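Local coordinates for protein serine protease inhibitor 2 (Anopheles gambiae, PDB 3PZF) that inhibits clip-domain serine proteases as a serpin, forming a covalent complex with its target and so restraining melanization in mosquito hemolymph, at residues K49-L54 and L179-Y184. Sequence-based numbering, arbitrary orientation.
Sequences KILLTL and LVNVIY
L51 reaches from helix 45-58 onto the strand and lays its fork against N181 and L179. Its CB lies 4.0 Å from CD2 of L179. One step out, CG comes over CB of N181. There the chain divides: CD1 and CD2 straddle that N181 CB, each 3.8 Å from it. CD2 also leans back on the branch point of L179, 4.1 Å from its CG and equally near its CD1. With CG of L51 anti to the carbonyl carbon (chi1 -59°) and CD1 extended beyond it (chi2 -174°), both methyls come to N181 CB. L179 answers with CG anti to the backbone N (chi1 174°), its two methyls divided between CB and CD2 of L51. No hydrogen bond crosses; the contact is apolar, with CB as the part of N181 that L51 touches. The amide oxygen is engaged elsewhere: OD1 of N181 is hydrogen-bonded to T110 on strand 105-115, a threonine that L51 also touches. All three residues are buried. In serpin terms this is helix B lying behind the central beta-sheet A, with strand 177-188 running between strands 105-115 and 332-341. As in other inhibitory serpins, 177-188 and 332-341 (s3A and s5A) would part to admit the cleaved reactive-centre loop; helix B backs this region. On the strand's other face, V180 and V182 pack against helix 144-158, while helix 83-98 covers K49, I50 and T53 of helix 45-58.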
loop_
_atom_site.group_PDB
_atom_site.type_symbol
_atom_site.label_atom_id
_atom_site.label_comp_id
_atom_site.label_asym_id
_atom_site.label_seq_id
_atom_site.Cartn_x
_atom_site.Cartn_y
_atom_site.Cartn_z
ATOM N N LYS A 49 3.645 -6.282 4.796
ATOM C CA LYS A 49 4.743 -7.198 5.099
ATOM C C LYS A 49 5.499 -6.750 6.348
ATOM O O LYS A 49 5.941 -7.584 7.140
ATOM C CB LYS A 49 5.675 -7.345 3.896
ATOM C CG LYS A 49 4.914 -7.865 2.675
ATOM C CD LYS A 49 5.904 -8.412 1.600
ATOM C CE LYS A 49 6.714 -7.320 0.926
ATOM N NZ LYS A 49 7.476 -7.892 -0.283
ATOM N N ILE A 50 5.641 -5.443 6.532
ATOM C CA ILE A 50 6.223 -4.926 7.780
ATOM C C ILE A 50 5.413 -5.406 9.017
ATOM O O ILE A 50 6.007 -5.805 10.039
ATOM C CB ILE A 50 6.276 -3.368 7.792
ATOM C CG1 ILE A 50 7.233 -2.832 6.714
ATOM C CG2 ILE A 50 6.740 -2.862 9.162
ATOM C CD1 ILE A 50 8.628 -3.362 6.821
ATOM N N LEU A 51 4.090 -5.337 8.938
ATOM C CA LEU A 51 3.223 -5.758 10.057
ATOM C C LEU A 51 3.432 -7.226 10.368
ATOM O O LEU A 51 3.538 -7.642 11.527
ATOM C CB LEU A 51 1.731 -5.558 9.708
ATOM C CG LEU A 51 1.357 -4.128 9.362
ATOM C CD1 LEU A 51 -0.173 -3.973 9.163
ATOM C CD2 LEU A 51 1.858 -3.240 10.489
ATOM N N LEU A 52 3.453 -8.021 9.315
ATOM C CA LEU A 52 3.668 -9.457 9.456
ATOM C C LEU A 52 5.040 -9.762 10.030
ATOM O O LEU A 52 5.170 -10.672 10.831
ATOM C CB LEU A 52 3.490 -10.165 8.118
ATOM C CG LEU A 52 2.067 -10.093 7.544
ATOM C CD1 LEU A 52 2.051 -10.706 6.135
ATOM C CD2 LEU A 52 1.105 -10.817 8.480
ATOM N N THR A 53 6.053 -8.991 9.642
ATOM C CA THR A 53 7.397 -9.225 10.154
ATOM C C THR A 53 7.458 -8.792 11.620
ATOM O O THR A 53 8.088 -9.464 12.425
ATOM C CB THR A 53 8.460 -8.518 9.311
ATOM O OG1 THR A 53 8.326 -8.951 7.947
ATOM C CG2 THR A 53 9.920 -8.893 9.824
ATOM N N LEU A 54 6.749 -7.730 12.006
ATOM C CA LEU A 54 6.723 -7.382 13.459
ATOM C C LEU A 54 6.090 -8.499 14.272
ATOM O O LEU A 54 6.518 -8.808 15.385
ATOM C CB LEU A 54 5.979 -6.075 13.682
ATOM C CG LEU A 54 6.798 -4.829 13.292
ATOM C CD1 LEU A 54 5.850 -3.659 13.057
ATOM C CD2 LEU A 54 7.873 -4.471 14.366
ATOM N N LEU A 179 -3.159 -3.671 16.080
ATOM C CA LEU A 179 -1.962 -3.299 15.358
ATOM C C LEU A 179 -2.475 -2.414 14.239
ATOM O O LEU A 179 -3.325 -2.851 13.467
ATOM C CB LEU A 179 -1.288 -4.549 14.784
ATOM C CG LEU A 179 -0.074 -4.341 13.874
ATOM C CD1 LEU A 179 0.979 -3.449 14.510
ATOM C CD2 LEU A 179 0.557 -5.697 13.497
ATOM N N VAL A 180 -1.964 -1.186 14.147
ATOM C CA VAL A 180 -2.511 -0.188 13.218
ATOM C C VAL A 180 -1.396 0.300 12.326
ATOM O O VAL A 180 -0.316 0.591 12.808
ATOM C CB VAL A 180 -3.099 1.014 13.995
ATOM C CG1 VAL A 180 -3.634 2.076 13.021
ATOM C CG2 VAL A 180 -4.215 0.553 14.901
ATOM N N ASN A 181 -1.650 0.363 11.020
ATOM C CA ASN A 181 -0.695 0.917 10.091
ATOM C C ASN A 181 -1.363 1.932 9.170
ATOM O O ASN A 181 -2.453 1.698 8.663
ATOM C CB ASN A 181 -0.070 -0.186 9.237
ATOM C CG ASN A 181 0.804 0.367 8.130
ATOM O OD1 ASN A 181 1.970 0.716 8.347
ATOM N ND2 ASN A 181 0.248 0.466 6.953
ATOM N N VAL A 182 -0.693 3.055 8.959
ATOM C CA VAL A 182 -1.162 4.047 8.002
ATOM C C VAL A 182 0.018 4.510 7.159
ATOM O O VAL A 182 1.180 4.328 7.512
ATOM C CB VAL A 182 -1.848 5.275 8.672
ATOM C CG1 VAL A 182 -3.131 4.852 9.401
ATOM C CG2 VAL A 182 -0.905 5.952 9.652
ATOM N N ILE A 183 -0.295 5.108 6.019
ATOM C CA ILE A 183 0.739 5.578 5.115
ATOM C C ILE A 183 0.260 6.874 4.497
ATOM O O ILE A 183 -0.946 7.078 4.339
ATOM C CB ILE A 183 1.040 4.571 4.007
ATOM C CG1 ILE A 183 2.250 5.050 3.190
ATOM C CG2 ILE A 183 -0.208 4.385 3.124
ATOM C CD1 ILE A 183 2.762 4.016 2.172
ATOM N N TYR A 184 1.199 7.767 4.216
ATOM C CA TYR A 184 0.855 9.082 3.675
ATOM C C TYR A 184 1.915 9.440 2.656
ATOM O O TYR A 184 3.099 9.116 2.842
ATOM C CB TYR A 184 0.798 10.126 4.796
ATOM C CG TYR A 184 0.926 11.557 4.312
ATOM C CD1 TYR A 184 -0.187 12.271 3.896
ATOM C CD2 TYR A 184 2.166 12.184 4.259
ATOM C CE1 TYR A 184 -0.074 13.591 3.461
ATOM C CE2 TYR A 184 2.292 13.497 3.829
ATOM C CZ TYR A 184 1.174 14.193 3.429
ATOM O OH TYR A 184 1.304 15.493 2.993
#